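Local coordinates for cytolethal distending toxin protein C (Haemophilus ducreyi, PDB 1SR4), which is a subunit of the three-chain cytolethal distending toxin, a bacterial genotoxin, and may bind carbohydrate, as its lectin-like fold suggests, at residues W46-Y51 with T64-K69; H92-L97 with K108-G113. All blocks are in the same frame, centred on the assembly; numbering follows the deposited sequence.

Contact 1. Residues W46-Y51 with T64-K69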
loop_
_atom_site.group_PDB
_atom_site.type_symbol
_atom_site.label_atom_id
_atom_site.label_comp_id
_atom_site.label_asym_id
_atom_site.label_seq_id
_atom_site.Cartn_x
_atom_site.Cartn_y
_atom_site.Cartn_z
ATOM N N TRP C 46 6.112 17.509 -2.851
ATOM C CA TRP C 46 7.094 17.053 -3.828
ATOM C C TRP C 46 6.422 16.008 -4.690
ATOM O O TRP C 46 5.503 15.307 -4.235
ATOM C CB TRP C 46 8.293 16.376 -3.165
ATOM C CG TRP C 46 9.016 17.238 -2.192
ATOM C CD1 TRP C 46 8.824 17.297 -0.844
ATOM C CD2 TRP C 46 10.064 18.164 -2.493
ATOM N NE1 TRP C 46 9.698 18.204 -0.285
ATOM C CE2 TRP C 46 10.470 18.746 -1.278
ATOM C CE3 TRP C 46 10.704 18.549 -3.675
ATOM C CZ2 TRP C 46 11.489 19.704 -1.208
ATOM C CZ3 TRP C 46 11.712 19.487 -3.609
ATOM C CH2 TRP C 46 12.099 20.056 -2.381
ATOM N N GLU C 47 6.879 15.912 -5.932
ATOM C CA GLU C 47 6.400 14.898 -6.854
ATOM C C GLU C 47 7.516 13.866 -6.842
ATOM O O GLU C 47 8.699 14.212 -6.972
ATOM C CB GLU C 47 6.230 15.471 -8.261
ATOM C CG GLU C 47 5.180 16.577 -8.310
ATOM C CD GLU C 47 5.090 17.242 -9.668
ATOM O OE1 GLU C 47 6.080 17.172 -10.434
ATOM O OE2 GLU C 47 4.037 17.848 -9.956
ATOM N N LEU C 48 7.149 12.601 -6.678
ATOM C CA LEU C 48 8.146 11.556 -6.629
ATOM C C LEU C 48 8.341 10.995 -8.024
ATOM O O LEU C 48 7.421 10.426 -8.577
ATOM C CB LEU C 48 7.693 10.448 -5.666
ATOM C CG LEU C 48 8.695 9.311 -5.422
ATOM C CD1 LEU C 48 9.891 9.859 -4.635
ATOM C CD2 LEU C 48 8.026 8.168 -4.630
ATOM N N ILE C 49 9.530 11.154 -8.598
ATOM C CA ILE C 49 9.766 10.626 -9.937
ATOM C C ILE C 49 10.972 9.689 -9.941
ATOM O O ILE C 49 11.958 9.931 -9.251
ATOM C CB ILE C 49 9.969 11.774 -10.966
ATOM C CG1 ILE C 49 11.212 12.584 -10.623
ATOM C CG2 ILE C 49 8.758 12.711 -10.966
ATOM C CD1 ILE C 49 12.463 12.044 -11.278
ATOM N N ASP C 50 10.894 8.607 -10.707
ATOM C CA ASP C 50 11.999 7.654 -10.748
ATOM C C ASP C 50 13.080 8.087 -11.718
ATOM O O ASP C 50 12.779 8.515 -12.825
ATOM C CB ASP C 50 11.502 6.263 -11.154
ATOM C CG ASP C 50 10.562 5.660 -10.128
ATOM O OD1 ASP C 50 10.374 6.281 -9.062
ATOM O OD2 ASP C 50 10.015 4.571 -10.381
ATOM N N TYR C 51 14.336 7.961 -11.305
ATOM C CA TYR C 51 15.448 8.318 -12.172
ATOM C C TYR C 51 15.794 7.116 -13.055
ATOM O O TYR C 51 16.014 6.012 -12.557
ATOM C CB TYR C 51 16.664 8.723 -11.351
ATOM C CG TYR C 51 17.769 9.235 -12.224
ATOM C CD1 TYR C 51 17.575 10.359 -13.027
ATOM C CD2 TYR C 51 18.984 8.579 -12.289
ATOM C CE1 TYR C 51 18.576 10.814 -13.880
ATOM C CE2 TYR C 51 19.991 9.024 -13.144
ATOM C CZ TYR C 51 19.781 10.141 -13.934
ATOM O OH TYR C 51 20.784 10.588 -14.772
ATOM N N THR C 64 16.112 2.262 -4.874
ATOM C CA THR C 64 15.435 2.824 -6.046
ATOM C C THR C 64 15.843 4.281 -6.242
ATOM O O THR C 64 15.648 5.110 -5.358
ATOM C CB THR C 64 13.902 2.780 -5.871
ATOM O OG1 THR C 64 13.486 1.421 -5.694
ATOM C CG2 THR C 64 13.200 3.405 -7.086
ATOM N N LEU C 65 16.389 4.598 -7.408
ATOM C CA LEU C 65 16.834 5.963 -7.672
ATOM C C LEU C 65 15.655 6.868 -7.998
ATOM O O LEU C 65 14.805 6.523 -8.817
ATOM C CB LEU C 65 17.865 5.967 -8.816
ATOM C CG LEU C 65 19.097 5.088 -8.542
ATOM C CD1 LEU C 65 20.117 5.293 -9.655
ATOM C CD2 LEU C 65 19.728 5.438 -7.191
ATOM N N VAL C 66 15.596 8.019 -7.332
ATOM C CA VAL C 66 14.513 8.971 -7.540
ATOM C C VAL C 66 14.980 10.415 -7.425
ATOM O O VAL C 66 16.141 10.704 -7.137
ATOM C CB VAL C 66 13.369 8.805 -6.480
ATOM C CG1 VAL C 66 12.859 7.359 -6.446
ATOM C CG2 VAL C 66 13.874 9.236 -5.093
ATOM N N GLN C 67 14.045 11.319 -7.676
ATOM C CA GLN C 67 14.283 12.740 -7.512
ATOM C C GLN C 67 13.007 13.229 -6.841
ATOM O O GLN C 67 11.946 12.641 -7.026
ATOM C CB GLN C 67 14.460 13.446 -8.858
ATOM C CG GLN C 67 15.739 13.088 -9.607
ATOM C CD GLN C 67 15.803 13.780 -10.957
ATOM O OE1 GLN C 67 14.909 13.612 -11.781
ATOM N NE2 GLN C 67 16.854 14.569 -11.184
ATOM N N PHE C 68 13.118 14.284 -6.047
ATOM C CA PHE C 68 11.959 14.871 -5.396
ATOM C C PHE C 68 11.793 16.194 -6.143
ATOM O O PHE C 68 12.606 17.106 -5.996
ATOM C CB PHE C 68 12.247 15.090 -3.911
ATOM C CG PHE C 68 12.598 13.818 -3.177
ATOM C CD1 PHE C 68 11.637 12.838 -2.957
ATOM C CD2 PHE C 68 13.909 13.570 -2.773
ATOM C CE1 PHE C 68 11.979 11.622 -2.345
ATOM C CE2 PHE C 68 14.253 12.359 -2.164
ATOM C CZ PHE C 68 13.289 11.389 -1.953
ATOM N N LYS C 69 10.739 16.281 -6.949
ATOM C CA LYS C 69 10.472 17.457 -7.772
ATOM C C LYS C 69 9.423 18.414 -7.226
ATOM O O LYS C 69 8.401 18.006 -6.671
ATOM C CB LYS C 69 10.057 16.994 -9.175
ATOM C CG LYS C 69 9.734 18.108 -10.167
ATOM C CD LYS C 69 9.148 17.518 -11.451
ATOM C CE LYS C 69 8.580 18.604 -12.375
ATOM N NZ LYS C 69 7.564 19.442 -11.669
HETATM O O HOH W 1 4.164 19.642 -11.726
HETATM O O HOH W 2 14.656 4.478 -10.544
#

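Contact 2. Residues H92-L97 with K108-G113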
loop_
_atom_site.group_PDB
_atom_site.type_symbol
_atom_site.label_atom_id
_atom_site.label_comp_id
_atom_site.label_asym_id
_atom_site.label_seq_id
_atom_site.Cartn_x
_atom_site.Cartn_y
_atom_site.Cartn_z
ATOM N N HIS C 92 23.457 16.142 -7.890
ATOM C CA HIS C 92 22.933 16.715 -6.650
ATOM C C HIS C 92 21.458 16.462 -6.415
ATOM O O HIS C 92 20.960 16.747 -5.336
ATOM C CB HIS C 92 23.154 18.224 -6.624
ATOM C CG HIS C 92 24.598 18.620 -6.586
ATOM N ND1 HIS C 92 25.374 18.499 -5.451
ATOM C CD2 HIS C 92 25.417 19.089 -7.555
ATOM C CE1 HIS C 92 26.611 18.872 -5.727
ATOM N NE2 HIS C 92 26.666 19.232 -6.998
ATOM N N THR C 93 20.757 15.926 -7.404
ATOM C CA THR C 93 19.317 15.742 -7.247
ATOM C C THR C 93 18.811 14.320 -7.230
ATOM O O THR C 93 17.654 14.092 -6.865
ATOM C CB THR C 93 18.554 16.489 -8.349
ATOM O OG1 THR C 93 18.914 15.953 -9.623
ATOM C CG2 THR C 93 18.921 17.976 -8.325
ATOM N N VAL C 94 19.651 13.364 -7.620
ATOM C CA VAL C 94 19.211 11.978 -7.632
ATOM C C VAL C 94 19.513 11.310 -6.297
ATOM O O VAL C 94 20.663 11.271 -5.840
ATOM C CB VAL C 94 19.858 11.186 -8.773
ATOM C CG1 VAL C 94 19.441 9.702 -8.698
ATOM C CG2 VAL C 94 19.418 11.785 -10.126
ATOM N N PHE C 95 18.460 10.809 -5.664
ATOM C CA PHE C 95 18.606 10.145 -4.379
ATOM C C PHE C 95 18.204 8.687 -4.497
ATOM O O PHE C 95 17.727 8.255 -5.543
ATOM C CB PHE C 95 17.835 10.910 -3.300
ATOM C CG PHE C 95 18.484 12.218 -2.955
ATOM C CD1 PHE C 95 19.529 12.272 -2.023
ATOM C CD2 PHE C 95 18.154 13.375 -3.652
ATOM C CE1 PHE C 95 20.238 13.453 -1.800
ATOM C CE2 PHE C 95 18.859 14.568 -3.438
ATOM C CZ PHE C 95 19.909 14.602 -2.505
ATOM N N ASN C 96 18.372 7.946 -3.413
ATOM C CA ASN C 96 18.187 6.503 -3.441
ATOM C C ASN C 96 17.356 5.963 -2.270
ATOM O O ASN C 96 17.807 5.995 -1.132
ATOM C CB ASN C 96 19.617 5.938 -3.446
ATOM C CG ASN C 96 19.690 4.436 -3.528
ATOM O OD1 ASN C 96 18.709 3.755 -3.817
ATOM N ND2 ASN C 96 20.884 3.905 -3.287
ATOM N N LEU C 97 16.160 5.450 -2.563
ATOM C CA LEU C 97 15.270 4.916 -1.527
ATOM C C LEU C 97 15.639 3.488 -1.140
ATOM O O LEU C 97 15.670 2.596 -1.974
ATOM C CB LEU C 97 13.802 4.939 -1.996
ATOM C CG LEU C 97 13.217 6.267 -2.516
ATOM C CD1 LEU C 97 11.709 6.123 -2.790
ATOM C CD2 LEU C 97 13.456 7.375 -1.484
ATOM N N LYS C 108 19.698 7.662 0.458
ATOM C CA LYS C 108 21.089 7.978 0.163
ATOM C C LYS C 108 21.159 8.830 -1.091
ATOM O O LYS C 108 20.192 8.884 -1.864
ATOM C CB LYS C 108 21.903 6.690 -0.054
ATOM C CG LYS C 108 21.873 5.751 1.138
ATOM C CD LYS C 108 23.123 4.896 1.225
ATOM C CE LYS C 108 22.978 3.592 0.482
ATOM N NZ LYS C 108 24.199 2.743 0.676
ATOM N N ASP C 109 22.282 9.527 -1.279
ATOM C CA ASP C 109 22.465 10.296 -2.502
ATOM C C ASP C 109 23.058 9.263 -3.473
ATOM O O ASP C 109 23.770 8.335 -3.059
ATOM C CB ASP C 109 23.411 11.495 -2.290
ATOM C CG ASP C 109 24.839 11.081 -1.978
ATOM O OD1 ASP C 109 25.058 10.373 -0.966
ATOM O OD2 ASP C 109 25.744 11.470 -2.752
ATOM N N ALA C 110 22.731 9.392 -4.753
ATOM C CA ALA C 110 23.206 8.447 -5.746
ATOM C C ALA C 110 24.690 8.560 -6.029
ATOM O O ALA C 110 25.347 7.557 -6.285
ATOM C CB ALA C 110 22.419 8.614 -7.050
ATOM N N LEU C 111 25.217 9.774 -5.983
ATOM C CA LEU C 111 26.625 9.991 -6.291
ATOM C C LEU C 111 27.631 9.440 -5.279
ATOM O O LEU C 111 28.557 8.724 -5.660
ATOM C CB LEU C 111 26.908 11.484 -6.482
ATOM C CG LEU C 111 28.369 11.793 -6.850
ATOM C CD1 LEU C 111 28.621 11.381 -8.303
ATOM C CD2 LEU C 111 28.654 13.261 -6.687
ATOM N N LEU C 112 27.437 9.754 -3.999
ATOM C CA LEU C 112 28.378 9.345 -2.958
ATOM C C LEU C 112 27.987 8.145 -2.116
ATOM O O LEU C 112 28.844 7.549 -1.445
ATOM C CB LEU C 112 28.633 10.525 -2.014
ATOM C CG LEU C 112 29.158 11.818 -2.646
ATOM C CD1 LEU C 112 29.084 12.956 -1.628
ATOM C CD2 LEU C 112 30.583 11.617 -3.122
ATOM N N GLY C 113 26.702 7.797 -2.128
ATOM C CA GLY C 113 26.263 6.681 -1.319
ATOM C C GLY C 113 26.200 7.060 0.154
ATOM O O GLY C 113 26.271 6.190 1.019
HETATM O O HOH W 3 23.418 11.979 -6.079
HETATM O O HOH W 4 23.428 5.494 -3.350
#

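Contact 1. Residues W46-Y51 with T64-K69
L48 and F68 pack side by side on one face of two antiparallel strands, 46-50 and 64-69, and mark the tight half of the contact. The leucine reaches the ring with one methyl: CG stands anti to the backbone N (chi1 -176°), and CD1 comes to 3.6 Å from F68 CE1 while also facing V66 CG2. W46 crosses the phenylalanine at about a right angle, its six-membered ring meeting F68 CB through CE3 at 3.8 Å; the indole NE1 is taken up by the carbonyl of V31. L22, F77, F95 and L97 surround the buried ring of F68. D50, also buried, points away from strand 64-69, and its OD1 and OD2 are bound by S21 OG and N19 N of the protein B chain. The pairing is consistent with the ricin-type beta-trefoil fold of the CdtA/CdtC family, and five backbone hydrogen bonds join these two neighbouring strands. The straightest runs from I49 N to Q67 O (178°), whereas Y51 N reaches L65 O from well above the carbonyl plane. Water 2 spans this end of the pairing by donating to both Y51 O and L65 O.

On the face bearing E47, I49, Q67 and K69, Q67 is still buried, its NE2 bonded to T93 and C87; the looser, partly solvent-open side is the E47/K69 end. K69 lies alongside E47 and bends at its last torsion (chi4 -56°), bringing NZ to 3.0 Å from E47 OE1, above the carboxylate plane. The ammonium has a second acceptor in A73 O.

Contact 2. Residues H92-L97 with K108-G113
F95 lays its ring obliquely against D109 across the antiparallel beta hairpin formed by strands 95-99 and 105-109. The ring and carboxylate planes are 58° apart, but the touching atoms are carbons: CE1 of F95 lies 3.8 Å from D109 CB, and CD1 is close to D109 CA. Near the plane of the ring, at its edge, sits the carbonyl oxygen of K108. F95 also meets the ring of F77 and touches F68 and I116, which places it inside the protein, whereas the D109 carboxylate leads away from F95 into the following turn.

N96 and K108 start out on the same face of the hairpin, their CB atoms 4.2 Å apart, and then separate. ND2 of N96 donates both to R60 O and to water 4, which in turn donates to D109 O. K108 bends at its third torsion (chi3 -90°) and sends NZ to a salt bridge with D61. Their backbones are joined both ways, by N96 N to K108 O at 2.6 Å, a bent bond (133°), and by the straighter K108 N to N96 O.

Just past strand 105-109, A110 points its methyl at V94, with A110 CB 3.6 Å from V94 CG1. A110 N donates to V94 O, an oxygen that also accepts from water 3; the water accepts a hydrogen bond from L111 N, linking the two backbones. D109 shapes the turn as an Asx motif: its OD2 accepts from L112 N at 2.7 Å, met from above the carboxylate plane, while OD1 receives F114 N.

From the N terminus, strand 46-50 is reached after strand 19-24, and contact 1 closes a twelve-residue loop without helix or strand when 64-69 returns beside it. The chain then passes through strands 75-77 and 84-86 and helix 90-93 before contact 2 closes the shorter 95-99/105-109 hairpin. The two closures follow in series, neither nested nor crossed. Their centres lie 11 Å apart, yet they share one antiparallel sheet, since strands 64-69 and 95-99 are neighbours: F95 N lies 2.7 Å from V66 O and L97 N 2.9 Å from T64 O, both probable hydrogen bonds. Beyond the strands, Y51 of contact 1 packs on V94 of contact 2.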